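Local coordinates for protein flavin adenine dinucleotide synthase (Saccharomyces cerevisiae, PDB 2WSI) that catalyses the adenylation of FMN by ATP to give the coenzyme FAD and diphosphate, the final step of FAD biosynthesis, at residues 43-46 / 47-51; 146-149 / 150-153; 273-276 / 277-281. All coordinates share one frame; numbering follows the deposited sequence.

In the fold
All three contacts are local and follow one another along the chain, so none nests within or crosses another. Contact 1 comes first, where helix 25-45 turns into the loop leading to strand 56-59; it closes that turn between helix 64-87 and the end of the sheet where strands 189-191 and 178-180 lie. Contact 2 lies within helix 144-154, which follows strand 129-133 and precedes strand 160-162 in the chain, and meets the bound FAD; its centre is about 23 Å from that of contact 1. Contact 3 spans helix 274-279 and its flanking residues, beside helix 114-126, its centre about 42 Å from that of contact 1, on the opposite side of the chain's centre.

Contact 1 (43-46 / 47-51); sequences SEIF and VRWSP
Phe46 turns one face of its ring to Pro51, five residues on, in the turn that carries the chain from helix 25-45 into the loop before strand 56-59. Pro51 CG stands 3.8 Å from the Phe46 ring centroid and 7° off the normal, a CH-pi contact, while Pro51 CB meets Phe46 CE1 at 3.6 Å. A compact, rigid proline ring presents its CB and CG hydrogens to an aromatic face without needing to reorder. With CG anti to its own carbonyl carbon (chi1 -66°), the Phe46 ring also reaches helix 64-87, where Tyr73 and Tyr80 meet it edge-to-face. Shortening Phe46 to an alanine would probably leave Pro51 and both tyrosines facing a gap.

Val47, more exposed, rests its CG2 branch 3.9 Å from Ser43 O, a light touch fitting for a small branched residue at the surface. The turn itself is gripped by Ile45 O, which takes two amides: Trp49 N at 2.9 Å, nearly in line with the carbonyl (167°), and Arg48 N at 3.0 Å, from above the carbonyl plane. Ile45 CG2 touches Trp49 CE3 at 4.1 Å, and both side chains pack on strands 189-191 and 178-180. A water links Arg48 NH1 to Glu44 O.

The chemistry is thus divided: one carbonyl with two donors fixes the backbone turn, apolar and aromatic groups bury its inner side, and Arg48, exposed, spreads its chain over the Trp49 indole and meets a water at its guanidinium edge.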
loop_
_atom_site.group_PDB
_atom_site.type_symbol
_atom_site.label_atom_id
_atom_site.label_comp_id
_atom_site.label_asym_id
_atom_site.label_seq_id
_atom_site.Cartn_x
_atom_site.Cartn_y
_atom_site.Cartn_z
ATOM N N SER A 43 4.434 15.994 -10.472
ATOM C CA SER A 43 4.086 16.864 -11.591
ATOM C C SER A 43 2.628 17.243 -11.677
ATOM O O SER A 43 2.326 18.255 -12.288
ATOM C CB SER A 43 4.393 16.176 -12.942
ATOM O OG SER A 43 5.779 16.180 -13.215
ATOM N N GLU A 44 1.721 16.411 -11.164
ATOM C CA GLU A 44 0.284 16.673 -11.317
ATOM C C GLU A 44 -0.466 16.844 -10.011
ATOM O O GLU A 44 -1.500 17.492 -9.979
ATOM C CB GLU A 44 -0.391 15.562 -12.115
ATOM C CG GLU A 44 -0.080 15.596 -13.597
ATOM C CD GLU A 44 -0.674 14.390 -14.315
ATOM O OE1 GLU A 44 -1.907 14.218 -14.243
ATOM O OE2 GLU A 44 0.093 13.620 -14.936
ATOM N N ILE A 45 0.033 16.261 -8.930
ATOM C CA ILE A 45 -0.728 16.294 -7.693
ATOM C C ILE A 45 -0.220 17.318 -6.683
ATOM O O ILE A 45 -0.985 18.168 -6.211
ATOM C CB ILE A 45 -0.777 14.874 -7.102
ATOM C CG1 ILE A 45 -1.568 13.992 -8.096
ATOM C CG2 ILE A 45 -1.436 14.887 -5.761
ATOM C CD1 ILE A 45 -1.518 12.499 -7.778
ATOM N N PHE A 46 1.049 17.220 -6.320
ATOM C CA PHE A 46 1.591 18.117 -5.312
ATOM C C PHE A 46 1.680 19.541 -5.837
ATOM O O PHE A 46 1.828 20.484 -5.060
ATOM C CB PHE A 46 2.969 17.664 -4.831
ATOM C CG PHE A 46 2.967 16.333 -4.073
ATOM C CD1 PHE A 46 1.792 15.744 -3.658
ATOM C CD2 PHE A 46 4.167 15.722 -3.746
ATOM C CE1 PHE A 46 1.801 14.525 -2.972
ATOM C CE2 PHE A 46 4.187 14.530 -3.043
ATOM C CZ PHE A 46 3.003 13.926 -2.662
ATOM N N VAL A 47 1.590 19.708 -7.145
ATOM C CA VAL A 47 1.641 21.062 -7.700
ATOM C C VAL A 47 0.306 21.764 -7.414
ATOM O O VAL A 47 0.215 22.998 -7.287
ATOM C CB VAL A 47 1.943 20.969 -9.205
ATOM C CG1 VAL A 47 1.478 22.210 -9.947
ATOM C CG2 VAL A 47 3.455 20.689 -9.402
ATOM N N ARG A 48 -0.740 20.960 -7.263
ATOM C CA ARG A 48 -2.081 21.508 -7.124
ATOM C C ARG A 48 -2.629 21.484 -5.699
ATOM O O ARG A 48 -3.387 22.371 -5.303
ATOM C CB ARG A 48 -2.997 20.740 -8.066
ATOM C CG ARG A 48 -4.417 21.174 -8.057
ATOM C CD ARG A 48 -5.115 20.495 -9.207
ATOM N NE ARG A 48 -6.524 20.838 -9.285
ATOM C CZ ARG A 48 -7.356 20.289 -10.160
ATOM N NH1 ARG A 48 -6.910 19.354 -11.009
ATOM N NH2 ARG A 48 -8.626 20.641 -10.161
ATOM N N TRP A 49 -2.236 20.485 -4.918
ATOM C CA TRP A 49 -2.679 20.377 -3.521
ATOM C C TRP A 49 -1.467 20.130 -2.611
ATOM O O TRP A 49 -0.497 19.497 -3.025
ATOM C CB TRP A 49 -3.627 19.193 -3.358
ATOM C CG TRP A 49 -4.875 19.287 -4.167
ATOM C CD1 TRP A 49 -5.989 20.030 -3.876
ATOM C CD2 TRP A 49 -5.169 18.577 -5.383
ATOM N NE1 TRP A 49 -6.963 19.834 -4.859
ATOM C CE2 TRP A 49 -6.480 18.948 -5.785
ATOM C CE3 TRP A 49 -4.452 17.676 -6.176
ATOM C CZ2 TRP A 49 -7.075 18.455 -6.942
ATOM C CZ3 TRP A 49 -5.052 17.195 -7.345
ATOM C CH2 TRP A 49 -6.344 17.593 -7.713
ATOM N N SER A 50 -1.518 20.616 -1.381
ATOM C CA SER A 50 -0.437 20.335 -0.422
ATOM C C SER A 50 -0.558 18.949 0.177
ATOM O O SER A 50 -1.626 18.562 0.655
ATOM C CB SER A 50 -0.458 21.341 0.714
ATOM O OG SER A 50 0.349 20.870 1.779
ATOM N N PRO A 51 0.543 18.187 0.197
ATOM C CA PRO A 51 0.480 16.869 0.849
ATOM C C PRO A 51 0.691 16.934 2.376
ATOM O O PRO A 51 0.668 15.912 3.041
ATOM C CB PRO A 51 1.635 16.112 0.208
ATOM C CG PRO A 51 2.635 17.192 -0.155
ATOM C CD PRO A 51 1.838 18.438 -0.452
HETATM O O HOH W 1 -3.995 18.203 -11.775
#

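Contact 2 (146-149 / 150-153); sequences DAFR and DFIK. With FAD (flavin-adenine dinucleotide), chain C.
Phe148 and Phe151, three residues apart on helix 144-154, bring their CD2 atoms to 4.4 Å, a loose apolar meeting of rings that leave the helix differently. With CG anti to its carbonyl carbon (chi1 -83°), Phe148 carries its ring to the flavin, one face against methyl C7M of FAD, which sits 3.7 Å from Phe148 CZ, displaced toward the rim. Phe151 instead swings CG opposite its backbone N (chi1 173°), toward Tyr132 and Ile161. A flat, uncharged ring at Phe148 suits the apolar methyl.

On the outer side, Arg149 starts extended and then bends at chi3 (-34°), bringing the edge of its guanidinium toward Asp146 OD1 in a long salt bridge, 4.0 Å from NH2; the same NH2 makes a weak bond to Asn184 O. Ile152 folds CG1 back to 3.2 Å from Phe148 O, the carbonyl that also accepts Ile152 N at 2.9 Å. Asp150 N bonds Asp146 O likewise, in regular helical fashion.

Such a helix, linking parallel strands 129-133 and 160-162 and packed on the sheet by its aromatic side, belongs to the beta-alpha-beta architecture of the PAPS reductase family, and here Phe148 lines the flavin end of the FAD pocket.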
loop_
_atom_site.group_PDB
_atom_site.type_symbol
_atom_site.label_atom_id
_atom_site.label_comp_id
_atom_site.label_asym_id
_atom_site.label_seq_id
_atom_site.Cartn_x
_atom_site.Cartn_y
_atom_site.Cartn_z
ATOM N N ASP A 146 -20.369 6.112 3.019
ATOM C CA ASP A 146 -20.904 6.828 4.178
ATOM C C ASP A 146 -19.785 7.130 5.171
ATOM O O ASP A 146 -19.743 8.203 5.772
ATOM C CB ASP A 146 -22.026 6.030 4.860
ATOM C CG ASP A 146 -23.218 5.759 3.925
ATOM O OD1 ASP A 146 -23.675 6.687 3.221
ATOM O OD2 ASP A 146 -23.693 4.604 3.900
ATOM N N ALA A 147 -18.886 6.183 5.347
ATOM C CA ALA A 147 -17.718 6.401 6.196
ATOM C C ALA A 147 -16.952 7.656 5.743
ATOM O O ALA A 147 -16.516 8.474 6.571
ATOM C CB ALA A 147 -16.803 5.177 6.164
ATOM N N PHE A 148 -16.787 7.825 4.433
ATOM C CA PHE A 148 -16.055 8.997 3.959
ATOM C C PHE A 148 -16.916 10.249 4.018
ATOM O O PHE A 148 -16.402 11.352 4.216
ATOM C CB PHE A 148 -15.441 8.763 2.573
ATOM C CG PHE A 148 -14.129 8.038 2.643
ATOM C CD1 PHE A 148 -14.093 6.653 2.660
ATOM C CD2 PHE A 148 -12.931 8.745 2.755
ATOM C CE1 PHE A 148 -12.885 5.969 2.786
ATOM C CE2 PHE A 148 -11.710 8.064 2.874
ATOM C CZ PHE A 148 -11.696 6.668 2.879
ATOM N N ARG A 149 -18.231 10.091 3.905
ATOM C CA ARG A 149 -19.083 11.266 4.010
ATOM C C ARG A 149 -18.923 11.837 5.409
ATOM O O ARG A 149 -18.796 13.049 5.568
ATOM C CB ARG A 149 -20.553 10.951 3.720
ATOM C CG ARG A 149 -21.408 12.207 3.606
ATOM C CD ARG A 149 -22.867 11.868 3.341
ATOM N NE ARG A 149 -22.978 10.675 2.505
ATOM C CZ ARG A 149 -22.851 10.672 1.183
ATOM N NH1 ARG A 149 -22.618 11.807 0.527
ATOM N NH2 ARG A 149 -22.963 9.531 0.515
ATOM N N ASP A 150 -18.897 10.963 6.416
ATOM C CA ASP A 150 -18.745 11.412 7.803
ATOM C C ASP A 150 -17.377 12.063 7.984
ATOM O O ASP A 150 -17.271 13.079 8.649
ATOM C CB ASP A 150 -18.883 10.263 8.798
ATOM C CG ASP A 150 -20.287 9.682 8.833
ATOM O OD1 ASP A 150 -21.239 10.354 8.366
ATOM O OD2 ASP A 150 -20.439 8.546 9.343
ATOM N N PHE A 151 -16.346 11.478 7.367
ATOM C CA PHE A 151 -14.981 11.986 7.477
ATOM C C PHE A 151 -14.910 13.417 6.946
ATOM O O PHE A 151 -14.364 14.306 7.607
ATOM C CB PHE A 151 -13.994 11.069 6.724
ATOM C CG PHE A 151 -12.574 11.629 6.646
ATOM C CD1 PHE A 151 -11.777 11.705 7.783
ATOM C CD2 PHE A 151 -12.053 12.079 5.438
ATOM C CE1 PHE A 151 -10.490 12.221 7.724
ATOM C CE2 PHE A 151 -10.761 12.598 5.373
ATOM C CZ PHE A 151 -9.974 12.655 6.525
ATOM N N ILE A 152 -15.471 13.622 5.756
ATOM C CA ILE A 152 -15.465 14.917 5.067
ATOM C C ILE A 152 -16.267 15.939 5.851
ATOM O O ILE A 152 -15.957 17.135 5.836
ATOM C CB ILE A 152 -16.086 14.794 3.639
ATOM C CG1 ILE A 152 -15.185 13.957 2.724
ATOM C CG2 ILE A 152 -16.328 16.166 3.010
ATOM C CD1 ILE A 152 -13.745 14.428 2.670
ATOM N N LYS A 153 -17.279 15.478 6.579
ATOM C CA LYS A 153 -18.050 16.409 7.404
ATOM C C LYS A 153 -17.212 16.924 8.581
ATOM O O LYS A 153 -17.310 18.089 8.968
ATOM C CB LYS A 153 -19.344 15.743 7.895
ATOM C CG LYS A 153 -20.237 16.700 8.655
ATOM C CD LYS A 153 -21.366 15.990 9.383
ATOM C CE LYS A 153 -21.985 16.895 10.451
ATOM N NZ LYS A 153 -20.947 17.588 11.300
HETATM P PA FAD C . -10.093 -1.883 -1.915
HETATM O O1A FAD C . -9.957 -3.177 -1.160
HETATM O O2A FAD C . -11.400 -1.208 -1.602
HETATM O O5B FAD C . -8.831 -0.884 -1.713
HETATM C C5B FAD C . -8.654 0.174 -2.638
HETATM C C4B FAD C . -8.026 1.362 -1.903
HETATM O O4B FAD C . -9.008 2.018 -1.144
HETATM C C3B FAD C . -6.963 0.919 -0.916
HETATM O O3B FAD C . -5.696 0.840 -1.518
HETATM C C2B FAD C . -7.025 2.021 0.125
HETATM O O2B FAD C . -6.255 3.132 -0.283
HETATM C C1B FAD C . -8.484 2.397 0.115
HETATM N N9A FAD C . -9.168 1.626 1.166
HETATM C C8A FAD C . -9.838 0.434 1.050
HETATM N N7A FAD C . -10.334 0.090 2.270
HETATM C C5A FAD C . -9.957 1.051 3.153
HETATM C C6A FAD C . -10.162 1.212 4.508
HETATM N N6A FAD C . -10.866 0.330 5.241
HETATM N N1A FAD C . -9.663 2.331 5.108
HETATM C C2A FAD C . -8.956 3.287 4.409
HETATM N N3A FAD C . -8.720 3.102 3.066
HETATM C C4A FAD C . -9.245 2.015 2.461
HETATM N N1 FAD C . -16.295 3.890 -6.096
HETATM C C2 FAD C . -17.114 4.489 -7.019
HETATM O O2 FAD C . -17.804 3.803 -7.772
HETATM N N3 FAD C . -17.169 5.858 -7.103
HETATM C C4 FAD C . -16.412 6.646 -6.263
HETATM O O4 FAD C . -16.504 7.870 -6.402
HETATM C C4X FAD C . -15.576 6.041 -5.319
HETATM N N5 FAD C . -14.790 6.794 -4.452
HETATM C C5X FAD C . -13.963 6.178 -3.533
HETATM C C6 FAD C . -13.172 6.924 -2.658
HETATM C C7 FAD C . -12.368 6.273 -1.717
HETATM C C7M FAD C . -11.514 7.047 -0.755
HETATM C C8 FAD C . -12.349 4.885 -1.672
HETATM C C8M FAD C . -11.473 4.171 -0.687
HETATM C C9 FAD C . -13.128 4.151 -2.548
HETATM C C9A FAD C . -13.941 4.785 -3.466
HETATM N N10 FAD C . -14.720 4.026 -4.316
HETATM C C10 FAD C . -15.516 4.653 -5.254
HETATM C "C1'" FAD C . -14.653 2.524 -4.250
HETATM C "C2'" FAD C . -13.531 1.995 -5.170
HETATM O "O2'" FAD C . -13.598 2.496 -6.484
HETATM C "C3'" FAD C . -13.485 0.470 -5.234
HETATM O "O3'" FAD C . -14.587 0.003 -5.973
HETATM C "C4'" FAD C . -13.502 -0.131 -3.841
HETATM O "O4'" FAD C . -12.556 0.520 -3.020
HETATM C "C5'" FAD C . -13.147 -1.617 -3.896
HETATM O "O5'" FAD C . -12.062 -1.802 -4.785
HETATM P P FAD C . -10.875 -2.834 -4.436
HETATM O O1P FAD C . -11.449 -4.042 -3.733
HETATM O O2P FAD C . -10.067 -3.138 -5.678
HETATM O O3P FAD C . -9.840 -2.102 -3.468
#

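Contact 3 (273-276 / 277-281); sequences SVVD and KERFS
Asp276 and Arg279 form the ionic part of this short helix: Arg279 NH1 bonds Asp276 OD1 at 2.8 Å, an i to i+3 salt bridge. The two side chains run alongside each other, yet their flat groups are turned 63° apart, so a single nitrogen makes the bond, meeting OD1 nearly along its C-O bond. Arg279 gets there by bending at chi3 (-82°) after an extended start. The other oxygen, Asp276 OD2, is bonded to Thr115 OG1 of helix 114-126, and that hydroxyl also bonds Ser273 N, so one threonine holds both the N-cap residue and the third residue of the helix.

Backbone bonds build the turns: Lys277 N to Ser273 O at 2.9 Å opens the series, with Glu278 N and Arg279 N continuing it. Phe280 N reaches Asp276 O at 2.9 Å, and the same oxygen stands over one face of the Phe280 ring, 3.0 Å from CG, displaced toward its rim. Glu278 O receives both Ser281 N and Ser281 OG, the hydroxyl at 3.1 Å.

Carbon meets carbon where Asp276 CB lies 3.8 Å from Phe280 CE2. Val275 CG2 lies alongside the Arg279 guanidinium, 3.9 Å from Arg279 NH1, the two side chains running the same way. Phe280 suits the buried side, where its ring also meets Phe221, while Lys277 and Glu278 suit the exposed one.

Asp276 therefore has both carboxylate oxygens occupied, one by a charge and one by a hydroxyl, which probably offsets the cost of burying its charge; its position in the first turn, near the amino end of the helix, is likely to favour a negative charge as well.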
loop_
_atom_site.group_PDB
_atom_site.type_symbol
_atom_site.label_atom_id
_atom_site.label_comp_id
_atom_site.label_asym_id
_atom_site.label_seq_id
_atom_site.Cartn_x
_atom_site.Cartn_y
_atom_site.Cartn_z
ATOM N N SER A 273 -2.218 -11.855 15.199
ATOM C CA SER A 273 -2.855 -11.717 16.508
ATOM C C SER A 273 -3.305 -13.113 16.943
ATOM O O SER A 273 -3.592 -13.963 16.086
ATOM C CB SER A 273 -4.045 -10.768 16.415
ATOM O OG SER A 273 -4.797 -10.777 17.617
ATOM N N VAL A 274 -3.358 -13.370 18.250
ATOM C CA VAL A 274 -3.729 -14.717 18.696
ATOM C C VAL A 274 -5.102 -15.059 18.147
ATOM O O VAL A 274 -5.285 -16.147 17.599
ATOM C CB VAL A 274 -3.640 -14.944 20.244
ATOM C CG1 VAL A 274 -2.215 -14.718 20.730
ATOM C CG2 VAL A 274 -4.590 -14.052 21.006
ATOM N N VAL A 275 -6.052 -14.130 18.223
ATOM C CA VAL A 275 -7.382 -14.432 17.689
ATOM C C VAL A 275 -7.289 -14.901 16.232
ATOM O O VAL A 275 -7.951 -15.863 15.830
ATOM C CB VAL A 275 -8.384 -13.253 17.850
ATOM C CG1 VAL A 275 -7.975 -12.068 17.032
ATOM C CG2 VAL A 275 -9.776 -13.685 17.435
ATOM N N ASP A 276 -6.452 -14.250 15.427
ATOM C CA ASP A 276 -6.355 -14.667 14.027
ATOM C C ASP A 276 -5.667 -16.014 13.887
ATOM O O ASP A 276 -5.965 -16.782 12.967
ATOM C CB ASP A 276 -5.641 -13.604 13.186
ATOM C CG ASP A 276 -6.522 -12.440 12.900
ATOM O OD1 ASP A 276 -7.762 -12.629 12.893
ATOM O OD2 ASP A 276 -5.996 -11.335 12.670
ATOM N N LYS A 277 -4.735 -16.298 14.786
ATOM C CA LYS A 277 -4.065 -17.593 14.785
ATOM C C LYS A 277 -5.079 -18.734 15.009
ATOM O O LYS A 277 -4.960 -19.807 14.407
ATOM C CB LYS A 277 -2.966 -17.628 15.851
ATOM C CG LYS A 277 -1.721 -16.803 15.517
ATOM C CD LYS A 277 -0.584 -17.119 16.503
ATOM C CE LYS A 277 0.567 -16.106 16.419
ATOM N NZ LYS A 277 1.389 -16.103 17.667
ATOM N N GLU A 278 -6.071 -18.490 15.866
ATOM C CA GLU A 278 -7.139 -19.468 16.117
ATOM C C GLU A 278 -7.932 -19.653 14.841
ATOM O O GLU A 278 -8.133 -20.769 14.360
ATOM C CB GLU A 278 -8.070 -18.975 17.232
ATOM C CG GLU A 278 -9.522 -19.517 17.155
ATOM C CD GLU A 278 -10.456 -18.724 16.201
ATOM O OE1 GLU A 278 -10.490 -17.463 16.257
ATOM O OE2 GLU A 278 -11.186 -19.375 15.408
ATOM N N ARG A 279 -8.356 -18.521 14.296
ATOM C CA ARG A 279 -9.190 -18.452 13.109
ATOM C C ARG A 279 -8.527 -19.150 11.925
ATOM O O ARG A 279 -9.205 -19.718 11.065
ATOM C CB ARG A 279 -9.455 -16.974 12.825
ATOM C CG ARG A 279 -10.081 -16.616 11.513
ATOM C CD ARG A 279 -10.242 -15.085 11.434
ATOM N NE ARG A 279 -11.442 -14.612 12.124
ATOM C CZ ARG A 279 -11.471 -13.760 13.150
ATOM N NH1 ARG A 279 -10.355 -13.226 13.650
ATOM N NH2 ARG A 279 -12.643 -13.421 13.667
ATOM N N PHE A 280 -7.199 -19.146 11.902
ATOM C CA PHE A 280 -6.452 -19.743 10.799
ATOM C C PHE A 280 -5.952 -21.155 11.095
ATOM O O PHE A 280 -5.289 -21.756 10.248
ATOM C CB PHE A 280 -5.238 -18.885 10.442
ATOM C CG PHE A 280 -5.573 -17.474 10.050
ATOM C CD1 PHE A 280 -6.801 -17.157 9.499
ATOM C CD2 PHE A 280 -4.623 -16.471 10.192
ATOM C CE1 PHE A 280 -7.091 -15.849 9.127
ATOM C CE2 PHE A 280 -4.897 -15.175 9.829
ATOM C CZ PHE A 280 -6.139 -14.860 9.291
ATOM N N SER A 281 -6.228 -21.686 12.287
ATOM C CA SER A 281 -5.758 -23.034 12.599
ATOM C C SER A 281 -6.380 -24.044 11.636
ATOM O O SER A 281 -5.716 -24.980 11.212
ATOM C CB SER A 281 -6.043 -23.417 14.059
ATOM O OG SER A 281 -7.408 -23.740 14.274
#